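Local coordinates for protein paenibacillus xanthan lyase (Paenibacillus, PDB 6F2P) that probably removes the terminal mannose of xanthan side chains by beta-elimination, as expected of a xanthan lyase, at residues Ser231-Phe242 against Thr298-Thr309. Residues are numbered along the deposited sequence; the frame is centred on the assembly and turned at random.
Sequences SELLSGIADLIF and TVMASIIRLSQT
The carbonyl oxygen S231 O accepts twice, from S235 N at 3.0 Å and from a water, 2.7 Å away, that also hydrogen-bonds T298 OG1 and so ties the two helices together. With OG1 turned anti to the backbone N of T298 (chi1 177°), that hydroxyl faces helix 229-244, and CG2 is left against S231 OG. One turn on, S302 OG donates to T298 O, 2.9 Å away, meeting that carbonyl from the face opposite S302 N; its own polar end thus bound, S302 packs beside S235, its CB against CD2 of L234.

The middle is apolar and illustrates how a small residue at a crossing permits close spacing: A238 sets its methyl CB 3.7 Å from CG of L306, CD1 of L234 meets CD1 of L306, and the helix axes come within 8.8 Å at a crossing angle of 25°.

R305 organises the far end. Its chain bends at chi2, bringing CG and CD past D239 OD1 and tilting the guanidinium over one face of the F242 ring, the planes 30° apart and NH1 set toward the rim, in a cation-pi contact with CZ 4.7 Å from the ring centroid. Within its plane, NH1 donates to a lone pair of Q308 OE1 at 2.8 Å, while NE reaches D239 OD1 directly only by a long salt bridge of 3.8 Å, supplemented by a shared water. NH2 pairs with D341. A leucine in place of R305 would probably leave D341 and D239 without their cationic mate, Q308 OE1 without its NH1 donor and this F242 face without its cation.

The two roughly parallel helices, with helix 256-267 touching both, are consistent with the incomplete alpha/alpha toroid of the polysaccharide lyase family 8 N-terminal domain.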
loop_
_atom_site.group_PDB
_atom_site.type_symbol
_atom_site.label_atom_id
_atom_site.label_comp_id
_atom_site.label_asym_id
_atom_site.label_seq_id
_atom_site.Cartn_x
_atom_site.Cartn_y
_atom_site.Cartn_z
ATOM N N SER A 231 2.455 2.974 19.079
ATOM C CA SER A 231 2.293 4.027 20.054
ATOM C C SER A 231 3.156 3.753 21.298
ATOM O O SER A 231 3.890 4.634 21.756
ATOM C CB SER A 231 0.816 4.133 20.418
ATOM O OG SER A 231 0.542 5.367 21.040
ATOM N N GLU A 232 3.095 2.534 21.829
ATOM C CA GLU A 232 3.899 2.226 23.003
ATOM C C GLU A 232 5.407 2.146 22.716
ATOM O O GLU A 232 6.209 2.503 23.575
ATOM C CB GLU A 232 3.351 1.035 23.830
ATOM C CG GLU A 232 3.560 -0.368 23.281
ATOM C CD GLU A 232 2.470 -1.352 23.744
ATOM O OE1 GLU A 232 1.270 -1.117 23.463
ATOM O OE2 GLU A 232 2.807 -2.370 24.384
ATOM N N LEU A 233 5.796 1.718 21.517
ATOM C CA LEU A 233 7.205 1.781 21.136
ATOM C C LEU A 233 7.671 3.231 21.120
ATOM O O LEU A 233 8.672 3.573 21.749
ATOM C CB LEU A 233 7.450 1.165 19.766
ATOM C CG LEU A 233 7.377 -0.346 19.567
ATOM C CD1 LEU A 233 7.747 -0.665 18.127
ATOM C CD2 LEU A 233 8.300 -1.081 20.510
ATOM N N LEU A 234 6.935 4.079 20.405
ATOM C CA LEU A 234 7.242 5.505 20.350
ATOM C C LEU A 234 7.446 6.086 21.748
ATOM O O LEU A 234 8.380 6.860 21.981
ATOM C CB LEU A 234 6.130 6.276 19.637
ATOM C CG LEU A 234 6.311 7.802 19.616
ATOM C CD1 LEU A 234 7.483 8.246 18.738
ATOM C CD2 LEU A 234 5.046 8.504 19.188
ATOM N N SER A 235 6.580 5.698 22.677
ATOM C CA SER A 235 6.635 6.239 24.030
ATOM C C SER A 235 7.927 5.873 24.745
ATOM O O SER A 235 8.674 6.752 25.176
ATOM C CB SER A 235 5.448 5.751 24.853
ATOM O OG SER A 235 5.299 6.554 26.006
ATOM N N GLY A 236 8.186 4.573 24.861
ATOM C CA GLY A 236 9.377 4.079 25.530
ATOM C C GLY A 236 10.679 4.565 24.918
ATOM O O GLY A 236 11.620 4.918 25.635
ATOM N N ILE A 237 10.740 4.583 23.590
ATOM C CA ILE A 237 11.926 5.069 22.892
ATOM C C ILE A 237 12.147 6.576 23.096
ATOM O O ILE A 237 13.263 7.019 23.376
ATOM C CB ILE A 237 11.893 4.699 21.397
ATOM C CG1 ILE A 237 11.974 3.177 21.248
ATOM C CG2 ILE A 237 13.030 5.379 20.652
ATOM C CD1 ILE A 237 11.685 2.676 19.867
ATOM N N ALA A 238 11.083 7.359 22.990
ATOM C CA ALA A 238 11.206 8.786 23.233
ATOM C C ALA A 238 11.649 9.045 24.674
ATOM O O ALA A 238 12.366 10.005 24.943
ATOM C CB ALA A 238 9.899 9.500 22.931
ATOM N N ASP A 239 11.233 8.185 25.602
ATOM C CA ASP A 239 11.612 8.376 26.995
ATOM C C ASP A 239 13.063 7.986 27.220
ATOM O O ASP A 239 13.802 8.714 27.877
ATOM C CB ASP A 239 10.680 7.630 27.957
ATOM C CG ASP A 239 9.445 8.441 28.320
ATOM O OD1 ASP A 239 9.327 9.601 27.863
ATOM O OD2 ASP A 239 8.594 7.924 29.073
ATOM N N LEU A 240 13.473 6.851 26.664
ATOM C CA LEU A 240 14.861 6.424 26.790
ATOM C C LEU A 240 15.827 7.431 26.183
ATOM O O LEU A 240 16.868 7.732 26.769
ATOM C CB LEU A 240 15.076 5.066 26.147
ATOM C CG LEU A 240 15.163 3.925 27.152
ATOM C CD1 LEU A 240 15.673 2.683 26.463
ATOM C CD2 LEU A 240 16.067 4.308 28.312
ATOM N N ILE A 241 15.481 7.953 25.013
ATOM C CA ILE A 241 16.308 8.970 24.382
ATOM C C ILE A 241 16.437 10.188 25.289
ATOM O O ILE A 241 17.540 10.696 25.494
ATOM C CB ILE A 241 15.762 9.376 23.002
ATOM C CG1 ILE A 241 16.058 8.287 21.976
ATOM C CG2 ILE A 241 16.360 10.695 22.544
ATOM C CD1 ILE A 241 15.184 8.402 20.746
ATOM N N PHE A 242 15.313 10.633 25.848
ATOM C CA PHE A 242 15.294 11.818 26.701
ATOM C C PHE A 242 16.141 11.653 27.963
ATOM O O PHE A 242 16.890 12.554 28.330
ATOM C CB PHE A 242 13.862 12.174 27.080
ATOM C CG PHE A 242 13.758 13.282 28.085
ATOM C CD1 PHE A 242 13.763 14.604 27.678
ATOM C CD2 PHE A 242 13.631 13.004 29.444
ATOM C CE1 PHE A 242 13.660 15.632 28.603
ATOM C CE2 PHE A 242 13.526 14.029 30.376
ATOM C CZ PHE A 242 13.542 15.344 29.952
ATOM N N THR A 298 -0.746 9.709 24.864
ATOM C CA THR A 298 0.604 9.152 24.930
ATOM C C THR A 298 1.467 9.643 23.759
ATOM O O THR A 298 2.676 9.851 23.905
ATOM C CB THR A 298 0.581 7.602 24.965
ATOM O OG1 THR A 298 1.922 7.097 24.954
ATOM C CG2 THR A 298 -0.161 7.043 23.756
ATOM N N VAL A 299 0.837 9.848 22.606
ATOM C CA VAL A 299 1.560 10.304 21.431
ATOM C C VAL A 299 1.953 11.772 21.571
ATOM O O VAL A 299 3.100 12.151 21.292
ATOM C CB VAL A 299 0.733 10.117 20.152
ATOM C CG1 VAL A 299 1.493 10.658 18.969
ATOM C CG2 VAL A 299 0.401 8.652 19.945
ATOM N N MET A 300 0.998 12.597 21.996
ATOM C CA MET A 300 1.277 14.007 22.261
ATOM C C MET A 300 2.400 14.135 23.283
ATOM O O MET A 300 3.271 14.995 23.156
ATOM C CB MET A 300 0.025 14.733 22.748
ATOM C CG MET A 300 -1.072 14.794 21.704
ATOM S SD MET A 300 -2.641 15.465 22.291
ATOM C CE MET A 300 -2.167 17.067 22.923
ATOM N N ALA A 301 2.384 13.254 24.281
ATOM C CA ALA A 301 3.400 13.257 25.329
ATOM C C ALA A 301 4.743 12.873 24.749
ATOM O O ALA A 301 5.767 13.457 25.091
ATOM C CB ALA A 301 3.018 12.303 26.463
ATOM N N SER A 302 4.732 11.886 23.866
ATOM C CA SER A 302 5.957 11.421 23.236
ATOM C C SER A 302 6.556 12.503 22.354
ATOM O O SER A 302 7.781 12.628 22.265
ATOM C CB SER A 302 5.685 10.165 22.410
ATOM O OG SER A 302 5.391 9.053 23.239
ATOM N N ILE A 303 5.691 13.283 21.709
ATOM C CA ILE A 303 6.146 14.333 20.802
ATOM C C ILE A 303 6.819 15.463 21.583
ATOM O O ILE A 303 7.852 16.003 21.161
ATOM C CB ILE A 303 4.998 14.862 19.913
ATOM C CG1 ILE A 303 4.570 13.780 18.918
ATOM C CG2 ILE A 303 5.443 16.090 19.148
ATOM C CD1 ILE A 303 3.351 14.137 18.088
ATOM N N ILE A 304 6.232 15.800 22.729
ATOM C CA ILE A 304 6.825 16.757 23.657
ATOM C C ILE A 304 8.200 16.279 24.135
ATOM O O ILE A 304 9.159 17.052 24.169
ATOM C CB ILE A 304 5.908 16.979 24.862
ATOM C CG1 ILE A 304 4.635 17.700 24.415
ATOM C CG2 ILE A 304 6.622 17.762 25.943
ATOM C CD1 ILE A 304 3.601 17.830 25.501
ATOM N N ARG A 305 8.295 15.002 24.487
ATOM C CA ARG A 305 9.571 14.425 24.887
ATOM C C ARG A 305 10.572 14.469 23.747
ATOM O O ARG A 305 11.753 14.746 23.960
ATOM C CB ARG A 305 9.395 12.983 25.364
ATOM C CG ARG A 305 8.714 12.847 26.715
ATOM C CD ARG A 305 9.677 13.137 27.842
ATOM N NE ARG A 305 9.017 13.163 29.148
ATOM C CZ ARG A 305 9.034 14.208 29.972
ATOM N NH1 ARG A 305 9.677 15.325 29.639
ATOM N NH2 ARG A 305 8.406 14.134 31.134
ATOM N N LEU A 306 10.108 14.196 22.530
ATOM C CA LEU A 306 11.010 14.226 21.381
ATOM C C LEU A 306 11.487 15.638 21.038
ATOM O O LEU A 306 12.617 15.814 20.588
ATOM C CB LEU A 306 10.400 13.530 20.170
ATOM C CG LEU A 306 10.378 12.007 20.316
ATOM C CD1 LEU A 306 9.614 11.364 19.182
ATOM C CD2 LEU A 306 11.785 11.441 20.401
ATOM N N SER A 307 10.649 16.642 21.279
ATOM C CA SER A 307 11.042 18.024 21.014
ATOM C C SER A 307 12.174 18.460 21.942
ATOM O O SER A 307 12.980 19.318 21.597
ATOM C CB SER A 307 9.847 18.964 21.165
ATOM O OG SER A 307 9.472 19.079 22.524
ATOM N N GLN A 308 12.241 17.855 23.121
ATOM C CA GLN A 308 13.290 18.182 24.076
ATOM C C GLN A 308 14.662 17.640 23.648
ATOM O O GLN A 308 15.695 18.077 24.146
ATOM C CB GLN A 308 12.896 17.706 25.472
ATOM C CG GLN A 308 11.653 18.434 26.012
ATOM C CD GLN A 308 11.136 17.897 27.345
ATOM O OE1 GLN A 308 10.926 16.695 27.513
ATOM N NE2 GLN A 308 10.912 18.797 28.294
ATOM N N THR A 309 14.681 16.703 22.709
ATOM C CA THR A 309 15.948 16.145 22.252
ATOM C C THR A 309 16.175 16.326 20.740
ATOM O O THR A 309 17.255 16.023 20.224
ATOM C CB THR A 309 16.043 14.653 22.585
ATOM O OG1 THR A 309 15.056 13.937 21.832
ATOM C CG2 THR A 309 15.814 14.429 24.065
HETATM O O HOH W 1 3.281 7.171 22.467
HETATM O O HOH W 2 7.604 11.068 30.067
#